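Local coordinates for protein silicatein alpha (Tethya aurantium, PDB 6ZQ3) that belongs to the papain-family cysteine peptidases and, as the mature silicatein of sponge spicules, probably directs the deposition of silica, at residues G12-K18 / E36-L41; S118-L124 / N205-S211. All coordinates share one frame; numbering follows the deposited sequence.

Contact 1: residues G12-K18 / E36-L41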
ATOM      1  N   GLY A  12      16.545  -2.449  -0.095  1.00 53.76           N
ATOM      2  CA  GLY A  12      16.244  -1.601  -1.264  1.00 58.09           C
ATOM      3  C   GLY A  12      14.889  -1.870  -1.925  1.00 57.15           C
ATOM      4  O   GLY A  12      14.746  -1.717  -3.139  1.00 63.84           O
ATOM      5  N   ALA A  13      13.899  -2.242  -1.116  1.00 50.27           N
ATOM      6  CA  ALA A  13      12.609  -2.694  -1.595  1.00 48.96           C
ATOM      7  C   ALA A  13      11.490  -1.653  -1.466  1.00 47.77           C
ATOM      8  O   ALA A  13      10.321  -2.001  -1.669  1.00 46.41           O
ATOM      9  CB  ALA A  13      12.211  -3.958  -0.826  1.00 51.43           C
ATOM     10  N   VAL A  14      11.820  -0.410  -1.086  1.00 50.85           N
ATOM     11  CA  VAL A  14      10.813   0.657  -0.892  1.00 45.47           C
ATOM     12  C   VAL A  14      11.199   1.945  -1.609  1.00 45.99           C
ATOM     13  O   VAL A  14      12.286   2.443  -1.399  1.00 48.65           O
ATOM     14  CB  VAL A  14      10.625   1.021   0.603  1.00 43.21           C
ATOM     15  CG1 VAL A  14       9.660   2.197   0.747  1.00 41.69           C
ATOM     16  CG2 VAL A  14      10.131  -0.179   1.422  1.00 42.56           C
ATOM     17  N   THR A  15      10.284   2.503  -2.401  1.00 46.46           N
ATOM     18  CA  THR A  15      10.496   3.807  -3.068  1.00 45.83           C
ATOM     19  C   THR A  15      10.206   4.999  -2.167  1.00 44.60           C
ATOM     20  O   THR A  15       9.698   4.870  -1.062  1.00 39.08           O
ATOM     21  CB  THR A  15       9.578   3.979  -4.297  1.00 46.66           C
ATOM     22  OG1 THR A  15       8.196   3.919  -3.891  1.00 48.18           O
ATOM     23  CG2 THR A  15       9.850   2.896  -5.301  1.00 49.51           C
ATOM     24  N   GLY A  16      10.520   6.175  -2.677  1.00 46.34           N
ATOM     25  CA  GLY A  16      10.206   7.399  -1.993  1.00 48.97           C
ATOM     26  C   GLY A  16       8.726   7.509  -1.725  1.00 48.16           C
ATOM     27  O   GLY A  16       7.930   6.766  -2.270  1.00 45.46           O
ATOM     28  N   ILE A  17       8.388   8.440  -0.843  1.00 54.44           N
ATOM     29  CA  ILE A  17       7.012   8.780  -0.488  1.00 52.23           C
ATOM     30  C   ILE A  17       6.306   9.508  -1.631  1.00 53.12           C
ATOM     31  O   ILE A  17       6.886  10.367  -2.281  1.00 55.49           O
ATOM     32  CB  ILE A  17       6.976   9.659   0.796  1.00 50.39           C
ATOM     33  CG1 ILE A  17       6.719   8.817   2.044  1.00 50.10           C
ATOM     34  CG2 ILE A  17       5.801  10.625   0.781  1.00 54.34           C
ATOM     35  CD1 ILE A  17       7.775   7.801   2.355  1.00 50.42           C
ATOM     36  N   LYS A  18       5.030   9.199  -1.829  1.00 51.03           N
ATOM     37  CA  LYS A  18       4.227   9.835  -2.862  1.00 47.76           C
ATOM     38  C   LYS A  18       3.097  10.640  -2.235  1.00 44.08           C
ATOM     39  O   LYS A  18       2.790  10.460  -1.064  1.00 44.40           O
ATOM     40  CB  LYS A  18       3.674   8.742  -3.772  1.00 52.12           C
ATOM     41  CG  LYS A  18       4.780   7.997  -4.516  1.00 58.78           C
ATOM     42  CD  LYS A  18       4.349   6.627  -5.003  1.00 65.59           C
ATOM     43  CE  LYS A  18       5.542   5.731  -5.330  1.00 70.54           C
ATOM     44  NZ  LYS A  18       5.127   4.554  -6.165  1.00 74.38           N
ATOM     45  N   GLU A  36       5.831  -3.119  -5.773  1.00 48.66           N
ATOM     46  CA  GLU A  36       7.151  -2.553  -6.037  1.00 46.81           C
ATOM     47  C   GLU A  36       8.156  -3.287  -5.200  1.00 45.33           C
ATOM     48  O   GLU A  36       9.288  -3.522  -5.629  1.00 40.60           O
ATOM     49  CB  GLU A  36       7.210  -1.070  -5.671  1.00 50.46           C
ATOM     50  CG  GLU A  36       6.568  -0.148  -6.689  1.00 55.98           C
ATOM     51  CD  GLU A  36       6.337   1.269  -6.173  1.00 60.58           C
ATOM     52  OE1 GLU A  36       6.525   1.534  -4.963  1.00 62.29           O
ATOM     53  OE2 GLU A  36       5.963   2.137  -6.994  1.00 64.13           O
ATOM     54  N   GLY A  37       7.728  -3.635  -3.990  1.00 45.58           N
ATOM     55  CA  GLY A  37       8.581  -4.302  -3.031  1.00 46.50           C
ATOM     56  C   GLY A  37       8.897  -5.692  -3.472  1.00 45.66           C
ATOM     57  O   GLY A  37      10.043  -6.030  -3.702  1.00 49.33           O
ATOM     58  N   ILE A  38       7.852  -6.481  -3.626  1.00 49.80           N
ATOM     59  CA  ILE A  38       7.949  -7.856  -4.118  1.00 51.61           C
ATOM     60  C   ILE A  38       8.827  -7.973  -5.376  1.00 48.23           C
ATOM     61  O   ILE A  38       9.629  -8.885  -5.517  1.00 43.79           O
ATOM     62  CB  ILE A  38       6.545  -8.386  -4.442  1.00 55.69           C
ATOM     63  CG1 ILE A  38       5.828  -8.954  -3.191  1.00 61.99           C
ATOM     64  CG2 ILE A  38       6.638  -9.502  -5.452  1.00 64.06           C
ATOM     65  CD1 ILE A  38       5.817  -8.090  -1.936  1.00 62.47           C
ATOM     66  N   ASN A  39       8.631  -7.042  -6.293  1.00 45.62           N
ATOM     67  CA  ASN A  39       9.351  -7.007  -7.531  1.00 44.67           C
ATOM     68  C   ASN A  39      10.818  -6.655  -7.327  1.00 43.80           C
ATOM     69  O   ASN A  39      11.686  -7.249  -7.924  1.00 44.51           O
ATOM     70  CB  ASN A  39       8.697  -5.978  -8.458  1.00 51.17           C
ATOM     71  CG  ASN A  39       9.428  -5.847  -9.769  1.00 57.73           C
ATOM     72  OD1 ASN A  39       9.379  -6.754 -10.606  1.00 62.00           O
ATOM     73  ND2 ASN A  39      10.149  -4.740  -9.944  1.00 59.64           N
ATOM     74  N   ALA A  40      11.076  -5.667  -6.484  1.00 42.54           N
ATOM     75  CA  ALA A  40      12.407  -5.214  -6.194  1.00 42.17           C
ATOM     76  C   ALA A  40      13.267  -6.285  -5.490  1.00 44.21           C
ATOM     77  O   ALA A  40      14.453  -6.421  -5.760  1.00 45.28           O
ATOM     78  CB  ALA A  40      12.318  -3.971  -5.337  1.00 42.00           C
ATOM     79  N   LEU A  41      12.647  -6.997  -4.565  1.00 43.95           N
ATOM     80  CA  LEU A  41      13.215  -8.163  -3.892  1.00 45.93           C
ATOM     81  C   LEU A  41      13.573  -9.304  -4.836  1.00 52.53           C
ATOM     82  O   LEU A  41      14.666  -9.844  -4.762  1.00 63.98           O
ATOM     83  CB  LEU A  41      12.179  -8.714  -2.894  1.00 44.74           C
ATOM     84  CG  LEU A  41      12.272  -8.448  -1.408  1.00 42.51           C
ATOM     85  CD1 LEU A  41      13.090  -7.224  -1.099  1.00 41.30           C
ATOM     86  CD2 LEU A  41      10.859  -8.371  -0.848  1.00 45.20           C
TER
HETATM   87  O   HOH W   1       7.497   1.222  -2.247  1.00 44.86           O
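With CG set anti to the carbonyl carbon (chi1 -78°) and the chain extended beyond it, Glu36 reaches out from helix 26-43 to meet Lys18, whose own extended chain (chi1 -64°) arrives from the opposite direction. This is the long helix of the papain fold, and residues 12-18 lie in the loop that leads from strand 6-7 to it. The ammonium group Lys18 NZ lies 2.7 Å from Glu36 OE2, a salt bridge made on its syn lone pair. Lys18 NZ also has a salt bridge to Glu51, so one ammonium ties two carboxylates together, which probably eases the cost of holding Glu36 charged inside the protein. The same OE2 accepts the backbone N-H of Leu49 as well.

The other oxygen is gripped differently. Thr15 crosses the glutamate at about a right angle, and its OG1 donates to Glu36 OE1 at 3.1 Å from above the carboxylate plane, 38° out of it. The Thr15 methyl CG2 rests 3.6 Å from Glu36 OE1. A water donates to Glu36 OE1 and accepts from Thr15 N, so one loop residue serves a single oxygen twice, the side chain directly and the backbone N through the water. Together these bonds should fix the rotation of the carboxylate.

Further along the helix the contact no longer involves charged groups, and the loop comes close to the helix backbone. Gly37, with no side chain in the way, offers its CA to Ala13 O at 3.2 Å, a CA-H...O contact. Apolar packing follows: the Ala40 methyl CB sits 4.0 Å from Ala13 CA. The end of Leu41 bends in beside them and brings CD1 to 3.4 Å from Ala13 CB, a tight fit for two methyl groups.

Contact 2: residues S118-L124 / N205-S211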
ATOM      1  N   SER A 118      -7.872 -12.471   8.267  1.00 51.53           N
ATOM      2  CA  SER A 118      -8.432 -11.276   8.854  1.00 55.22           C
ATOM      3  C   SER A 118      -8.239 -11.233  10.377  1.00 55.20           C
ATOM      4  O   SER A 118      -8.554 -12.199  11.071  1.00 61.50           O
ATOM      5  CB  SER A 118      -9.918 -11.176   8.506  1.00 53.66           C
ATOM      6  OG  SER A 118     -10.472 -10.024   9.119  1.00 55.60           O
ATOM      7  N   GLY A 119      -7.700 -10.118  10.879  1.00 56.18           N
ATOM      8  CA  GLY A 119      -7.478  -9.910  12.314  1.00 54.80           C
ATOM      9  C   GLY A 119      -6.203 -10.490  12.922  1.00 56.62           C
ATOM     10  O   GLY A 119      -5.910 -10.239  14.093  1.00 60.99           O
ATOM     11  N   SER A 120      -5.424 -11.250  12.158  1.00 53.96           N
ATOM     12  CA  SER A 120      -4.250 -11.901  12.718  1.00 53.95           C
ATOM     13  C   SER A 120      -2.987 -11.110  12.429  1.00 54.22           C
ATOM     14  O   SER A 120      -2.520 -11.085  11.289  1.00 54.84           O
ATOM     15  CB  SER A 120      -4.089 -13.323  12.179  1.00 54.58           C
ATOM     16  OG  SER A 120      -2.843 -13.855  12.611  1.00 58.34           O
ATOM     17  N   GLU A 121      -2.433 -10.496  13.478  1.00 58.27           N
ATOM     18  CA  GLU A 121      -1.200  -9.710  13.382  1.00 57.36           C
ATOM     19  C   GLU A 121       0.073 -10.565  13.402  1.00 57.21           C
ATOM     20  O   GLU A 121       1.148 -10.104  12.996  1.00 58.85           O
ATOM     21  CB  GLU A 121      -1.139  -8.681  14.510  1.00 57.26           C
ATOM     22  CG  GLU A 121      -2.188  -7.584  14.411  1.00 59.70           C
ATOM     23  CD  GLU A 121      -1.981  -6.475  15.440  1.00 61.60           C
ATOM     24  OE1 GLU A 121      -2.643  -6.523  16.498  1.00 60.36           O
ATOM     25  OE2 GLU A 121      -1.148  -5.562  15.204  1.00 59.73           O
ATOM     26  N   SER A 122      -0.027 -11.794  13.896  1.00 56.33           N
ATOM     27  CA  SER A 122       1.118 -12.716  13.861  1.00 56.89           C
ATOM     28  C   SER A 122       1.326 -13.297  12.450  1.00 53.45           C
ATOM     29  O   SER A 122       2.455 -13.503  12.034  1.00 59.00           O
ATOM     30  CB  SER A 122       0.928 -13.826  14.874  1.00 54.24           C
ATOM     31  OG  SER A 122      -0.257 -14.528  14.579  1.00 58.47           O
ATOM     32  N   ASP A 123       0.230 -13.401  11.705  1.00 51.86           N
ATOM     33  CA  ASP A 123       0.277 -13.842  10.322  1.00 55.19           C
ATOM     34  C   ASP A 123       0.764 -12.644   9.502  1.00 54.02           C
ATOM     35  O   ASP A 123       1.527 -12.802   8.550  1.00 47.94           O
ATOM     36  CB  ASP A 123      -1.106 -14.288   9.848  1.00 57.30           C
ATOM     37  N   LEU A 124       0.317 -11.445   9.883  1.00 52.31           N
ATOM     38  CA  LEU A 124       0.729 -10.220   9.215  1.00 54.22           C
ATOM     39  C   LEU A 124       2.244 -10.006   9.395  1.00 55.78           C
ATOM     40  O   LEU A 124       2.946  -9.678   8.438  1.00 58.19           O
ATOM     41  CB  LEU A 124      -0.074  -9.023   9.740  1.00 58.47           C
ATOM     42  CG  LEU A 124       0.261  -7.616   9.219  1.00 58.42           C
ATOM     43  CD1 LEU A 124       0.364  -7.542   7.706  1.00 56.13           C
ATOM     44  CD2 LEU A 124      -0.785  -6.623   9.712  1.00 59.89           C
ATOM     45  N   ASN A 205      -5.388  -5.716  17.094  1.00 47.49           N
ATOM     46  CA  ASN A 205      -5.758  -5.236  15.775  1.00 45.95           C
ATOM     47  C   ASN A 205      -6.377  -3.850  15.808  1.00 45.57           C
ATOM     48  O   ASN A 205      -7.465  -3.619  15.265  1.00 44.72           O
ATOM     49  CB  ASN A 205      -6.691  -6.229  15.058  1.00 48.12           C
ATOM     50  CG  ASN A 205      -6.925  -5.850  13.604  1.00 47.99           C
ATOM     51  OD1 ASN A 205      -6.015  -5.371  12.930  1.00 44.84           O
ATOM     52  ND2 ASN A 205      -8.153  -6.030  13.125  1.00 49.44           N
ATOM     53  N   GLN A 206      -5.647  -2.931  16.433  1.00 44.69           N
ATOM     54  CA  GLN A 206      -6.059  -1.559  16.556  1.00 45.75           C
ATOM     55  C   GLN A 206      -6.097  -0.902  15.167  1.00 47.34           C
ATOM     56  O   GLN A 206      -5.162  -1.071  14.391  1.00 49.17           O
ATOM     57  CB  GLN A 206      -5.074  -0.828  17.474  1.00 48.93           C
ATOM     58  CG  GLN A 206      -5.543   0.546  17.904  1.00 48.84           C
ATOM     59  CD  GLN A 206      -4.476   1.301  18.649  1.00 51.36           C
ATOM     60  OE1 GLN A 206      -3.961   2.304  18.160  1.00 51.46           O
ATOM     61  NE2 GLN A 206      -4.130   0.826  19.835  1.00 58.19           N
ATOM     62  N   CYS A 207      -7.191  -0.181  14.877  1.00 46.96           N
ATOM     63  CA  CYS A 207      -7.444   0.504  13.594  1.00 47.93           C
ATOM     64  C   CYS A 207      -7.699  -0.450  12.406  1.00 50.08           C
ATOM     65  O   CYS A 207      -7.779  -0.021  11.226  1.00 43.97           O
ATOM     66  CB  CYS A 207      -6.313   1.498  13.289  1.00 53.80           C
ATOM     67  SG  CYS A 207      -6.126   2.738  14.604  1.00 60.13           S
ATOM     68  N   GLY A 208      -7.848  -1.731  12.735  1.00 46.61           N
ATOM     69  CA  GLY A 208      -8.117  -2.767  11.756  1.00 51.13           C
ATOM     70  C   GLY A 208      -6.983  -2.931  10.781  1.00 50.17           C
ATOM     71  O   GLY A 208      -7.223  -3.146   9.599  1.00 48.76           O
ATOM     72  N   ILE A 209      -5.749  -2.825  11.276  1.00 49.26           N
ATOM     73  CA  ILE A 209      -4.564  -2.926  10.424  1.00 49.78           C
ATOM     74  C   ILE A 209      -4.384  -4.317   9.774  1.00 49.34           C
ATOM     75  O   ILE A 209      -3.798  -4.441   8.686  1.00 48.59           O
ATOM     76  CB  ILE A 209      -3.284  -2.514  11.201  1.00 51.22           C
ATOM     77  CG1 ILE A 209      -2.179  -2.112  10.230  1.00 51.72           C
ATOM     78  CG2 ILE A 209      -2.801  -3.617  12.131  1.00 50.68           C
ATOM     79  CD1 ILE A 209      -0.861  -1.902  10.910  1.00 53.88           C
ATOM     80  N   ALA A 210      -4.909  -5.349  10.428  1.00 46.88           N
ATOM     81  CA  ALA A 210      -4.785  -6.709   9.947  1.00 48.93           C
ATOM     82  C   ALA A 210      -6.115  -7.313   9.500  1.00 49.83           C
ATOM     83  O   ALA A 210      -6.176  -8.520   9.263  1.00 51.00           O
ATOM     84  CB  ALA A 210      -4.145  -7.580  11.030  1.00 51.78           C
ATOM     85  N   SER A 211      -7.166  -6.490   9.373  1.00 48.39           N
ATOM     86  CA  SER A 211      -8.470  -6.930   8.835  1.00 47.40           C
ATOM     87  C   SER A 211      -8.496  -7.279   7.331  1.00 47.40           C
ATOM     88  O   SER A 211      -9.147  -8.236   6.947  1.00 49.06           O
ATOM     89  CB  SER A 211      -9.554  -5.871   9.115  1.00 50.31           C
ATOM     90  OG  SER A 211      -9.756  -5.722  10.514  1.00 56.45           O
TER
HETATM   91  O   HOH W   2      -2.601  -3.396  17.135  1.00 42.85           O
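Glu121 stretches from the first turn of helix 121-130 across to Asn205 and crosses the Ile209 side chain at about a right angle. Both segments belong to the beta-rich half of the papain fold, where the Cys158-Cys207 disulfide pins the loop 205-211. Glu121 OE1 accepts Asn205 N at 2.9 Å, the donor standing 48° out of the carboxylate plane, while OE2 passes 4.0 Å from Ile209 CG2 and takes bonds from Trp181 and Asn202. Were Glu121 replaced by an alanine, Asn205 N would probably lose its acceptor OE1, and Trp181 NE1 and Asn202 N theirs, OE2.

Nearer the helix backbone, Glu121 CG lies against the Ala210 methyl, and Leu124 CD2 also touches it, 3.7 Å from Ala210 CB. With CG anti to the backbone N (chi1 -171°), the Asn205 amide reaches back over its own loop: OD1 accepts Ala210 N, and ND2 donates in its amide plane to Ser211 OG, itself bonded to Ser160 O. Ahead of the helix, Gly119 N donates to Ala210 O at 2.7 Å from above the carbonyl plane. Ser118 OG, by contrast, meets Ser211 O in the carbonyl plane, on a lone pair, at 3.1 Å.

How the contacts relate
Contact 1 is complete before contact 2 begins along the chain, and the two share no helix or strand; their centres are 22 Å apart and their nearest atoms about 11 Å. Each is partly buried and each sets a glutamate on a helix against an irregular loop, but in different halves of the papain fold. Contact 1 uses the long helix 26-43 of the helical half, and charge pairing leads there. Contact 2 lies in the beta-rich half, at the start of helix 121-130, and relies on uncharged donors and backbone bonds. Contact 2, farther from the chain centre, buries somewhat more surface: 361 Å² against 268 Å².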